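Local coordinates for Ras-related protein Rab-21 (Homo sapiens, PDB 1Z08) that belongs to the Rab branch of the Ras-like small GTPases, with a P-loop fold that here binds phosphoaminophosphonic acid-guanylate ester and a magnesium ion, at residues V9-E14 and I83-I88; L39-L44 and W60-Q65; V117-D122 and T148-N153. The protein carries 1 engineered substitution. All blocks are in the same frame, centred on the assembly; numbering follows the deposited sequence.

Contact 1 of 3, residues V9-E14 and I83-I88; sequences VVLLGE and ILVYDI
V10, L12, I83 and V85 join two parallel strands in the middle of the Ras-like sheet. Three backbone bonds make the seam. I83 N gives its hydrogen to V10 O at 2.8 Å. L12 N reaches I83 O, and V85 N reaches L12 O at 2.8 Å in an almost straight bond (177°). L12 thus both gives and accepts, with I83 and V85 on the other strand.

The side chains divide between the two faces of the sheet. On one face L12 and L84 lie side by side and point the same way, with L12 CD1 3.6 Å from L84 CD2. W100, V97 and V101 of helix 91-108 pack over them. On the other face L11 and I83 run alongside each other. I83 CD1 also meets V9 CG1 at 3.7 Å. V9 CG1 stands anti to the backbone N (chi1 172°), which puts it within reach of that methyl. Helix 156-168 covers V9 and I83 with L163.

Past L12 the strands part where the P-loop begins. G13 keeps its CA 3.6 Å from V85 O. The backbone angles of G13 would press a side chain against the preceding carbonyl. A water links the two segments here: it donates to V85 O at 2.7 Å and accepts from E14 N at 3.2 Å.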
loop_
_atom_site.group_PDB
_atom_site.type_symbol
_atom_site.label_atom_id
_atom_site.label_comp_id
_atom_site.label_asym_id
_atom_site.label_seq_id
_atom_site.Cartn_x
_atom_site.Cartn_y
_atom_site.Cartn_z
ATOM N N VAL A 9 9.560 1.864 0.067
ATOM C CA VAL A 9 8.101 1.873 0.010
ATOM C C VAL A 9 7.542 1.769 1.431
ATOM O O VAL A 9 7.992 0.941 2.223
ATOM C CB VAL A 9 7.574 0.715 -0.894
ATOM C CG1 VAL A 9 6.066 0.588 -0.813
ATOM C CG2 VAL A 9 8.011 0.929 -2.343
ATOM N N VAL A 10 6.576 2.628 1.754
ATOM C CA VAL A 10 5.953 2.630 3.076
ATOM C C VAL A 10 4.467 2.277 2.972
ATOM O O VAL A 10 3.770 2.759 2.079
ATOM C CB VAL A 10 6.171 3.994 3.811
ATOM C CG1 VAL A 10 5.559 5.160 3.034
ATOM C CG2 VAL A 10 5.642 3.951 5.237
ATOM N N LEU A 11 4.003 1.414 3.870
ATOM C CA LEU A 11 2.579 1.112 3.982
ATOM C C LEU A 11 1.967 1.929 5.113
ATOM O O LEU A 11 2.496 1.976 6.228
ATOM C CB LEU A 11 2.340 -0.388 4.193
ATOM C CG LEU A 11 2.352 -1.257 2.928
ATOM C CD1 LEU A 11 3.772 -1.644 2.524
ATOM C CD2 LEU A 11 1.500 -2.498 3.119
ATOM N N LEU A 12 0.858 2.595 4.808
ATOM C CA LEU A 12 0.154 3.407 5.790
ATOM C C LEU A 12 -1.324 3.044 5.793
ATOM O O LEU A 12 -1.856 2.575 4.785
ATOM C CB LEU A 12 0.354 4.900 5.497
ATOM C CG LEU A 12 1.809 5.398 5.502
ATOM C CD1 LEU A 12 1.972 6.689 4.716
ATOM C CD2 LEU A 12 2.344 5.549 6.925
ATOM N N GLY A 13 -1.976 3.242 6.936
ATOM C CA GLY A 13 -3.404 2.966 7.066
ATOM C C GLY A 13 -3.813 2.571 8.472
ATOM O O GLY A 13 -2.969 2.239 9.305
ATOM N N GLU A 14 -5.119 2.591 8.719
ATOM C CA GLU A 14 -5.694 2.299 10.038
ATOM C C GLU A 14 -5.434 0.870 10.519
ATOM O O GLU A 14 -4.998 0.011 9.748
ATOM C CB GLU A 14 -7.197 2.593 10.033
ATOM C CG GLU A 14 -7.544 4.050 9.755
ATOM C CD GLU A 14 -7.048 4.989 10.844
ATOM O OE1 GLU A 14 -7.599 4.951 11.967
ATOM O OE2 GLU A 14 -6.115 5.774 10.571
ATOM N N ILE A 83 2.032 3.164 -0.055
ATOM C CA ILE A 83 0.868 2.313 -0.258
ATOM C C ILE A 83 -0.127 2.623 0.853
ATOM O O ILE A 83 0.065 2.233 2.009
ATOM C CB ILE A 83 1.244 0.813 -0.263
ATOM C CG1 ILE A 83 2.262 0.519 -1.375
ATOM C CG2 ILE A 83 -0.004 -0.056 -0.427
ATOM C CD1 ILE A 83 2.766 -0.918 -1.393
ATOM N N LEU A 84 -1.178 3.352 0.496
ATOM C CA LEU A 84 -2.179 3.768 1.463
ATOM C C LEU A 84 -3.328 2.777 1.433
ATOM O O LEU A 84 -4.105 2.727 0.476
ATOM C CB LEU A 84 -2.657 5.198 1.186
ATOM C CG LEU A 84 -1.591 6.292 1.024
ATOM C CD1 LEU A 84 -2.263 7.635 0.865
ATOM C CD2 LEU A 84 -0.621 6.338 2.190
ATOM N N VAL A 85 -3.410 1.980 2.490
ATOM C CA VAL A 85 -4.304 0.830 2.533
ATOM C C VAL A 85 -5.573 1.154 3.314
ATOM O O VAL A 85 -5.514 1.724 4.402
ATOM C CB VAL A 85 -3.603 -0.409 3.168
ATOM C CG1 VAL A 85 -4.468 -1.660 3.027
ATOM C CG2 VAL A 85 -2.233 -0.641 2.533
ATOM N N TYR A 86 -6.717 0.791 2.743
ATOM C CA TYR A 86 -7.971 0.813 3.478
ATOM C C TYR A 86 -8.701 -0.525 3.354
ATOM O O TYR A 86 -8.349 -1.372 2.525
ATOM C CB TYR A 86 -8.859 1.981 3.028
ATOM C CG TYR A 86 -9.413 1.852 1.632
ATOM C CD1 TYR A 86 -10.679 1.303 1.414
ATOM C CD2 TYR A 86 -8.684 2.291 0.528
ATOM C CE1 TYR A 86 -11.195 1.180 0.133
ATOM C CE2 TYR A 86 -9.193 2.176 -0.763
ATOM C CZ TYR A 86 -10.453 1.620 -0.948
ATOM O OH TYR A 86 -10.971 1.498 -2.214
ATOM N N ASP A 87 -9.711 -0.688 4.202
ATOM C CA ASP A 87 -10.537 -1.876 4.297
ATOM C C ASP A 87 -11.838 -1.556 3.551
ATOM O O ASP A 87 -12.526 -0.593 3.895
ATOM C CB ASP A 87 -10.795 -2.136 5.790
ATOM C CG ASP A 87 -11.661 -3.360 6.062
ATOM O OD1 ASP A 87 -11.596 -3.855 7.207
ATOM O OD2 ASP A 87 -12.407 -3.820 5.169
ATOM N N ILE A 88 -12.161 -2.342 2.523
ATOM C CA ILE A 88 -13.355 -2.072 1.698
ATOM C C ILE A 88 -14.674 -2.193 2.470
ATOM O O ILE A 88 -15.706 -1.693 2.018
ATOM C CB ILE A 88 -13.427 -2.935 0.401
ATOM C CG1 ILE A 88 -13.602 -4.427 0.726
ATOM C CG2 ILE A 88 -12.222 -2.665 -0.501
ATOM C CD1 ILE A 88 -14.400 -5.187 -0.314
HETATM O O HOH W 1 -6.729 3.449 6.134
#

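Contact 2 of 3, residues L39-L44 and W60-Q65; sequences LGASFL and WDTAGQ. Engineered in segment 39-44: G40 (natural residue Gln). With GNP (phosphoaminophosphonic acid-guanylate ester), chain F.
F43 lies against the indole of W60 where two antiparallel strands meet, in the hairpin between the switch regions of Ras-like proteins. The two residues form a non-hydrogen-bonded pair on the same face of the sheet. They probably correspond to two of the aromatic residues on the effector-facing surface of Rab proteins. F43 CB sits over one face of the indole as a CH-pi contact, 3.3 Å from the centroid of the W60 five-membered ring and 3° off its normal. From there F43 CG passes W60 NE1 and CE2. F43 CD2 comes within 3.4 Å of W60 CZ2. F43 CE2 is already 4.2 Å from W60 CZ2. The phenyl and five-membered rings are nearly parallel (23°) but slid apart, and barely overlap. F43 CG lies between its own backbone N and carbonyl carbon (chi1 85°), and this carries the phenyl ring out past the NE1 and CZ2 side of the indole. At the indole edge, near its plane, A41 CB meets W60 CE3 at 4.0 Å.

S42 and D61 are the adjoining hydrogen-bonded pair. D61 N gives a 2.8 Å bond to S42 O, while the return bond from S42 N to D61 O is longer, 3.2 Å. D61 CG, anti to its backbone N, turns the carboxylate away from segment 39-44. D61 OD2 is hydrogen-bonded to OG1 of T20, a residue of the magnesium site.

Beyond the paired strands, A63 CB rests on the backbone of L39 and of G40, an engineered residue (Gln in nature). G64 N, ending the DxxG motif (D61-G64), bonds to GNP O3G at 2.9 Å. Strand 54-61 also pairs with strand 5-12 through W60. Strand 42-49 is an edge strand of the sheet and reaches helix 19-28 through L44 on V23.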
loop_
_atom_site.group_PDB
_atom_site.type_symbol
_atom_site.label_atom_id
_atom_site.label_comp_id
_atom_site.label_asym_id
_atom_site.label_seq_id
_atom_site.Cartn_x
_atom_site.Cartn_y
_atom_site.Cartn_z
ATOM N N LEU A 39 3.589 -3.068 16.515
ATOM C CA LEU A 39 3.882 -2.158 17.621
ATOM C C LEU A 39 4.784 -0.986 17.231
ATOM O O LEU A 39 4.896 -0.004 17.972
ATOM C CB LEU A 39 4.499 -2.936 18.789
ATOM C CG LEU A 39 3.690 -4.109 19.354
ATOM C CD1 LEU A 39 4.503 -4.844 20.406
ATOM C CD2 LEU A 39 2.351 -3.641 19.931
ATOM N N GLY A 40 5.421 -1.089 16.067
ATOM C CA GLY A 40 6.311 -0.038 15.574
ATOM C C GLY A 40 6.761 -0.307 14.153
ATOM O O GLY A 40 6.502 -1.380 13.611
ATOM N N ALA A 41 7.439 0.670 13.555
ATOM C CA ALA A 41 7.891 0.577 12.167
ATOM C C ALA A 41 9.104 -0.338 11.991
ATOM O O ALA A 41 9.996 -0.378 12.839
ATOM C CB ALA A 41 8.195 1.961 11.618
ATOM N N SER A 42 9.117 -1.068 10.877
ATOM C CA SER A 42 10.265 -1.887 10.480
ATOM C C SER A 42 10.197 -2.186 8.985
ATOM O O SER A 42 9.136 -2.052 8.372
ATOM C CB SER A 42 10.322 -3.191 11.287
ATOM O OG SER A 42 9.249 -4.050 10.949
ATOM N N PHE A 43 11.319 -2.596 8.399
ATOM C CA PHE A 43 11.321 -2.937 6.976
ATOM C C PHE A 43 11.902 -4.305 6.632
ATOM O O PHE A 43 12.756 -4.839 7.346
ATOM C CB PHE A 43 11.954 -1.821 6.132
ATOM C CG PHE A 43 13.458 -1.886 6.026
ATOM C CD1 PHE A 43 14.063 -2.421 4.891
ATOM C CD2 PHE A 43 14.268 -1.387 7.044
ATOM C CE1 PHE A 43 15.454 -2.471 4.775
ATOM C CE2 PHE A 43 15.658 -1.432 6.939
ATOM C CZ PHE A 43 16.250 -1.970 5.801
ATOM N N LEU A 44 11.403 -4.862 5.532
ATOM C CA LEU A 44 11.920 -6.096 4.957
ATOM C C LEU A 44 12.383 -5.823 3.531
ATOM O O LEU A 44 11.939 -4.857 2.905
ATOM C CB LEU A 44 10.838 -7.181 4.955
ATOM C CG LEU A 44 10.367 -7.720 6.307
ATOM C CD1 LEU A 44 8.973 -8.327 6.178
ATOM C CD2 LEU A 44 11.353 -8.745 6.868
ATOM N N TRP A 60 8.505 -0.947 4.109
ATOM C CA TRP A 60 8.278 -0.528 5.487
ATOM C C TRP A 60 6.841 -0.758 5.929
ATOM O O TRP A 60 5.904 -0.358 5.237
ATOM C CB TRP A 60 8.629 0.949 5.660
ATOM C CG TRP A 60 10.089 1.202 5.778
ATOM C CD1 TRP A 60 10.992 1.275 4.757
ATOM C CD2 TRP A 60 10.825 1.414 6.986
ATOM N NE1 TRP A 60 12.250 1.516 5.257
ATOM C CE2 TRP A 60 12.177 1.609 6.622
ATOM C CE3 TRP A 60 10.478 1.452 8.344
ATOM C CZ2 TRP A 60 13.183 1.845 7.568
ATOM C CZ3 TRP A 60 11.477 1.688 9.285
ATOM C CH2 TRP A 60 12.815 1.879 8.891
ATOM N N ASP A 61 6.696 -1.407 7.083
ATOM C CA ASP A 61 5.412 -1.610 7.751
ATOM C C ASP A 61 5.333 -0.639 8.931
ATOM O O ASP A 61 6.362 -0.297 9.518
ATOM C CB ASP A 61 5.309 -3.053 8.249
ATOM C CG ASP A 61 3.873 -3.497 8.516
ATOM O OD1 ASP A 61 2.927 -2.697 8.346
ATOM O OD2 ASP A 61 3.700 -4.672 8.898
ATOM N N THR A 62 4.122 -0.200 9.273
ATOM C CA THR A 62 3.915 0.773 10.356
ATOM C C THR A 62 2.846 0.330 11.352
ATOM O O THR A 62 2.017 -0.526 11.047
ATOM C CB THR A 62 3.501 2.171 9.814
ATOM O OG1 THR A 62 2.393 2.036 8.912
ATOM C CG2 THR A 62 4.657 2.859 9.106
ATOM N N ALA A 63 2.873 0.921 12.544
ATOM C CA ALA A 63 1.809 0.740 13.523
ATOM C C ALA A 63 0.633 1.633 13.136
ATOM O O ALA A 63 0.758 2.858 13.123
ATOM C CB ALA A 63 2.310 1.086 14.920
ATOM N N GLY A 64 -0.502 1.017 12.813
ATOM C CA GLY A 64 -1.677 1.749 12.337
ATOM C C GLY A 64 -2.485 2.424 13.429
ATOM O O GLY A 64 -3.328 3.282 13.147
ATOM N N GLN A 65 -2.233 2.032 14.675
ATOM C CA GLN A 65 -2.919 2.603 15.830
ATOM C C GLN A 65 -2.064 3.678 16.494
ATOM O O GLN A 65 -1.400 4.469 15.815
ATOM C CB GLN A 65 -3.276 1.506 16.828
HETATM P PG GNP F . -1.865 -2.910 12.581
HETATM O O1G GNP F . -2.532 -2.773 13.930
HETATM O O2G GNP F . -0.618 -3.756 12.575
HETATM O O3G GNP F . -1.683 -1.490 12.123
HETATM N N3B GNP F . -2.899 -3.614 11.571
HETATM P PB GNP F . -2.634 -4.129 10.079
HETATM O O1B GNP F . -3.020 -3.102 9.088
HETATM O O2B GNP F . -1.246 -4.639 9.985
HETATM O O3A GNP F . -3.602 -5.294 9.810
HETATM P PA GNP F . -3.329 -6.810 9.836
HETATM O O1A GNP F . -2.564 -7.201 8.635
HETATM O O2A GNP F . -2.800 -7.268 11.145
HETATM O "O5'" GNP F . -4.754 -7.453 9.660
HETATM C "C5'" GNP F . -5.836 -7.041 10.494
HETATM C "C4'" GNP F . -6.999 -8.005 10.344
HETATM O "O4'" GNP F . -7.508 -7.956 8.986
HETATM C "C3'" GNP F . -6.670 -9.468 10.621
HETATM O "O3'" GNP F . -7.784 -10.054 11.267
HETATM C "C2'" GNP F . -6.430 -10.024 9.217
HETATM O "O2'" GNP F . -6.622 -11.420 9.100
HETATM C "C1'" GNP F . -7.483 -9.255 8.425
HETATM N N9 GNP F . -7.187 -9.165 6.998
HETATM C C8 GNP F . -6.065 -8.633 6.404
HETATM N N7 GNP F . -6.084 -8.703 5.101
HETATM C C5 GNP F . -7.298 -9.321 4.812
HETATM C C6 GNP F . -7.885 -9.671 3.566
HETATM O O6 GNP F . -7.432 -9.493 2.428
HETATM N N1 GNP F . -9.137 -10.278 3.716
HETATM C C2 GNP F . -9.740 -10.526 4.928
HETATM N N2 GNP F . -10.940 -11.121 4.890
HETATM N N3 GNP F . -9.204 -10.203 6.098
HETATM C C4 GNP F . -7.986 -9.611 5.970
#

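Contact 3 of 3, residues V117-D122 and T148-N153; sequences VGNKID and TSAKQN. With GNP (phosphoaminophosphonic acid-guanylate ester), chain F.
D122 OD1 takes hydrogens from both S149 and GNP. S149 OG donates to D122 OD1 at 2.8 Å, coming from above the carboxylate plane. GNP N1 reaches the same oxygen at 2.8 Å in a nearly straight bond (172°). D122 OD2 accepts from GNP N2 at 2.9 Å, so two bonds to the base fix the rotation of the carboxylate. S149 OG is held in turn by Q152 N, an ST motif. This fits the guanine-recognition loops of Ras-like proteins: segment 117-122 carries the NKxD sequence and 148-153 the SAK sequence.

Next along the same edge of the base, K151 N bonds to GNP O6 at 3.2 Å, and A150 N makes a short but weak, bent bond to the same atom. K120 runs extended across one face of the base toward the ribose, its CG 3.5 Å from GNP C6. Its NZ is held by D87 and C16. K151 CB lies over the opposite face, 3.5 Å from GNP N1, so the two lysine chains sandwich the base.

N119, at the end of its strand, ties segment 117-122 to T148. Its CG is anti to the backbone N (chi1 -171°), and T148 OG1 donates to N119 OD1 at 2.8 Å, tilted from the plane of the amide carbonyl. The two side chains cross at about a right angle. N119 ND2 is bonded to V17 O of the phosphate-binding loop. Backbone bonds T148 N to G118 O and I121 N to T148 O complete the join.

Strand 113-119 lies between strands 81-87 and 144-148. L22 of helix 19-28 touches N119 and T148, and R25 of the same helix bonds to A150 O.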
loop_
_atom_site.group_PDB
_atom_site.type_symbol
_atom_site.label_atom_id
_atom_site.label_comp_id
_atom_site.label_asym_id
_atom_site.label_seq_id
_atom_site.Cartn_x
_atom_site.Cartn_y
_atom_site.Cartn_z
ATOM N N VAL A 117 -5.107 1.665 -1.935
ATOM C CA VAL A 117 -5.356 0.229 -2.027
ATOM C C VAL A 117 -6.565 -0.206 -1.201
ATOM O O VAL A 117 -6.567 -0.102 0.028
ATOM C CB VAL A 117 -4.097 -0.589 -1.635
ATOM C CG1 VAL A 117 -4.353 -2.089 -1.774
ATOM C CG2 VAL A 117 -2.900 -0.183 -2.497
ATOM N N GLY A 118 -7.592 -0.679 -1.905
ATOM C CA GLY A 118 -8.781 -1.245 -1.282
ATOM C C GLY A 118 -8.567 -2.720 -1.034
ATOM O O GLY A 118 -8.685 -3.537 -1.951
ATOM N N ASN A 119 -8.241 -3.050 0.210
ATOM C CA ASN A 119 -7.958 -4.420 0.612
ATOM C C ASN A 119 -9.192 -5.144 1.143
ATOM O O ASN A 119 -10.186 -4.511 1.519
ATOM C CB ASN A 119 -6.820 -4.449 1.642
ATOM C CG ASN A 119 -6.335 -5.859 1.948
ATOM O OD1 ASN A 119 -6.123 -6.671 1.043
ATOM N ND2 ASN A 119 -6.162 -6.157 3.233
ATOM N N LYS A 120 -9.107 -6.474 1.161
ATOM C CA LYS A 120 -10.175 -7.370 1.636
ATOM C C LYS A 120 -11.299 -7.535 0.608
ATOM O O LYS A 120 -12.469 -7.661 0.976
ATOM C CB LYS A 120 -10.742 -6.928 3.000
ATOM C CG LYS A 120 -9.707 -6.739 4.102
ATOM C CD LYS A 120 -10.375 -6.646 5.462
ATOM C CE LYS A 120 -9.373 -6.262 6.539
ATOM N NZ LYS A 120 -10.021 -6.163 7.883
ATOM N N ILE A 121 -10.944 -7.560 -0.678
ATOM C CA ILE A 121 -11.955 -7.716 -1.738
ATOM C C ILE A 121 -12.664 -9.078 -1.703
ATOM O O ILE A 121 -13.708 -9.262 -2.339
ATOM C CB ILE A 121 -11.418 -7.395 -3.164
ATOM C CG1 ILE A 121 -10.287 -8.357 -3.563
ATOM C CG2 ILE A 121 -11.015 -5.918 -3.261
ATOM C CD1 ILE A 121 -9.851 -8.248 -5.022
ATOM N N ASP A 122 -12.102 -10.017 -0.944
ATOM C CA ASP A 122 -12.764 -11.297 -0.675
ATOM C C ASP A 122 -14.031 -11.100 0.167
ATOM O O ASP A 122 -14.893 -11.983 0.228
ATOM C CB ASP A 122 -11.801 -12.277 0.007
ATOM C CG ASP A 122 -11.259 -11.750 1.325
ATOM O OD1 ASP A 122 -10.436 -10.811 1.306
ATOM O OD2 ASP A 122 -11.658 -12.283 2.381
ATOM N N THR A 148 -7.044 -5.364 -3.643
ATOM C CA THR A 148 -6.292 -6.522 -3.146
ATOM C C THR A 148 -7.083 -7.391 -2.175
ATOM O O THR A 148 -8.042 -6.936 -1.554
ATOM C CB THR A 148 -4.995 -6.106 -2.409
ATOM O OG1 THR A 148 -5.328 -5.281 -1.284
ATOM C CG2 THR A 148 -4.023 -5.375 -3.338
ATOM N N SER A 149 -6.659 -8.647 -2.066
ATOM C CA SER A 149 -7.025 -9.524 -0.960
ATOM C C SER A 149 -5.769 -10.256 -0.504
ATOM O O SER A 149 -5.245 -11.113 -1.221
ATOM C CB SER A 149 -8.098 -10.539 -1.371
ATOM O OG SER A 149 -8.326 -11.483 -0.331
ATOM N N ALA A 150 -5.285 -9.908 0.685
ATOM C CA ALA A 150 -4.167 -10.618 1.295
ATOM C C ALA A 150 -4.559 -12.059 1.631
ATOM O O ALA A 150 -3.740 -12.969 1.520
ATOM C CB ALA A 150 -3.683 -9.882 2.539
ATOM N N LYS A 151 -5.821 -12.255 2.017
ATOM C CA LYS A 151 -6.342 -13.576 2.382
ATOM C C LYS A 151 -6.363 -14.555 1.200
ATOM O O LYS A 151 -5.988 -15.720 1.356
ATOM C CB LYS A 151 -7.737 -13.455 3.015
ATOM C CG LYS A 151 -8.327 -14.782 3.498
ATOM C CD LYS A 151 -9.453 -14.579 4.499
ATOM C CE LYS A 151 -9.898 -15.911 5.077
ATOM N NZ LYS A 151 -10.620 -15.751 6.372
ATOM N N GLN A 152 -6.784 -14.074 0.029
ATOM C CA GLN A 152 -6.864 -14.917 -1.173
ATOM C C GLN A 152 -5.678 -14.742 -2.128
ATOM O O GLN A 152 -5.636 -15.365 -3.195
ATOM C CB GLN A 152 -8.182 -14.665 -1.917
ATOM C CG GLN A 152 -9.424 -15.032 -1.120
ATOM C CD GLN A 152 -10.711 -14.865 -1.912
ATOM O OE1 GLN A 152 -10.821 -13.990 -2.772
ATOM N NE2 GLN A 152 -11.700 -15.697 -1.611
ATOM N N ASN A 153 -4.708 -13.918 -1.726
ATOM C CA ASN A 153 -3.562 -13.554 -2.568
ATOM C C ASN A 153 -3.990 -13.049 -3.954
ATOM O O ASN A 153 -3.609 -13.612 -4.985
ATOM C CB ASN A 153 -2.556 -14.716 -2.681
ATOM C CG ASN A 153 -1.217 -14.281 -3.260
ATOM O OD1 ASN A 153 -0.901 -13.092 -3.314
ATOM N ND2 ASN A 153 -0.422 -15.250 -3.696
HETATM P PG GNP F . -1.865 -2.910 12.581
HETATM O O1G GNP F . -2.532 -2.773 13.930
HETATM O O2G GNP F . -0.618 -3.756 12.575
HETATM O O3G GNP F . -1.683 -1.490 12.123
HETATM N N3B GNP F . -2.899 -3.614 11.571
HETATM P PB GNP F . -2.634 -4.129 10.079
HETATM O O1B GNP F . -3.020 -3.102 9.088
HETATM O O2B GNP F . -1.246 -4.639 9.985
HETATM O O3A GNP F . -3.602 -5.294 9.810
HETATM P PA GNP F . -3.329 -6.810 9.836
HETATM O O1A GNP F . -2.564 -7.201 8.635
HETATM O O2A GNP F . -2.800 -7.268 11.145
HETATM O "O5'" GNP F . -4.754 -7.453 9.660
HETATM C "C5'" GNP F . -5.836 -7.041 10.494
HETATM C "C4'" GNP F . -6.999 -8.005 10.344
HETATM O "O4'" GNP F . -7.508 -7.956 8.986
HETATM C "C3'" GNP F . -6.670 -9.468 10.621
HETATM O "O3'" GNP F . -7.784 -10.054 11.267
HETATM C "C2'" GNP F . -6.430 -10.024 9.217
HETATM O "O2'" GNP F . -6.622 -11.420 9.100
HETATM C "C1'" GNP F . -7.483 -9.255 8.425
HETATM N N9 GNP F . -7.187 -9.165 6.998
HETATM C C8 GNP F . -6.065 -8.633 6.404
HETATM N N7 GNP F . -6.084 -8.703 5.101
HETATM C C5 GNP F . -7.298 -9.321 4.812
HETATM C C6 GNP F . -7.885 -9.671 3.566
HETATM O O6 GNP F . -7.432 -9.493 2.428
HETATM N N1 GNP F . -9.137 -10.278 3.716
HETATM C C2 GNP F . -9.740 -10.526 4.928
HETATM N N2 GNP F . -10.940 -11.121 4.890
HETATM N N3 GNP F . -9.204 -10.203 6.098
HETATM C C4 GNP F . -7.986 -9.611 5.970
HETATM O O HOH W 2 -14.776 -14.593 -1.080
#

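In the fold
The chain starts with strand 5-12, which enters contact 1 and runs on into the P-loop. Helix 19-28 follows, and then the hairpin 42-49 and 54-61. Contact 2 closes that short hairpin loop. It is nested in the larger loop that contact 1 closes when strand 81-87 arrives. Contact 3 comes later, in series, and closes the loop between strand 113-119 and the turn after strand 144-148. Strand 5-12 touches contact 2 through V9 and W60, and strand 81-87 touches contact 3 through Y86 and N119. Contacts 2 and 3, about 19 Å apart between centres, meet opposite ends of GNP: phosphate and base.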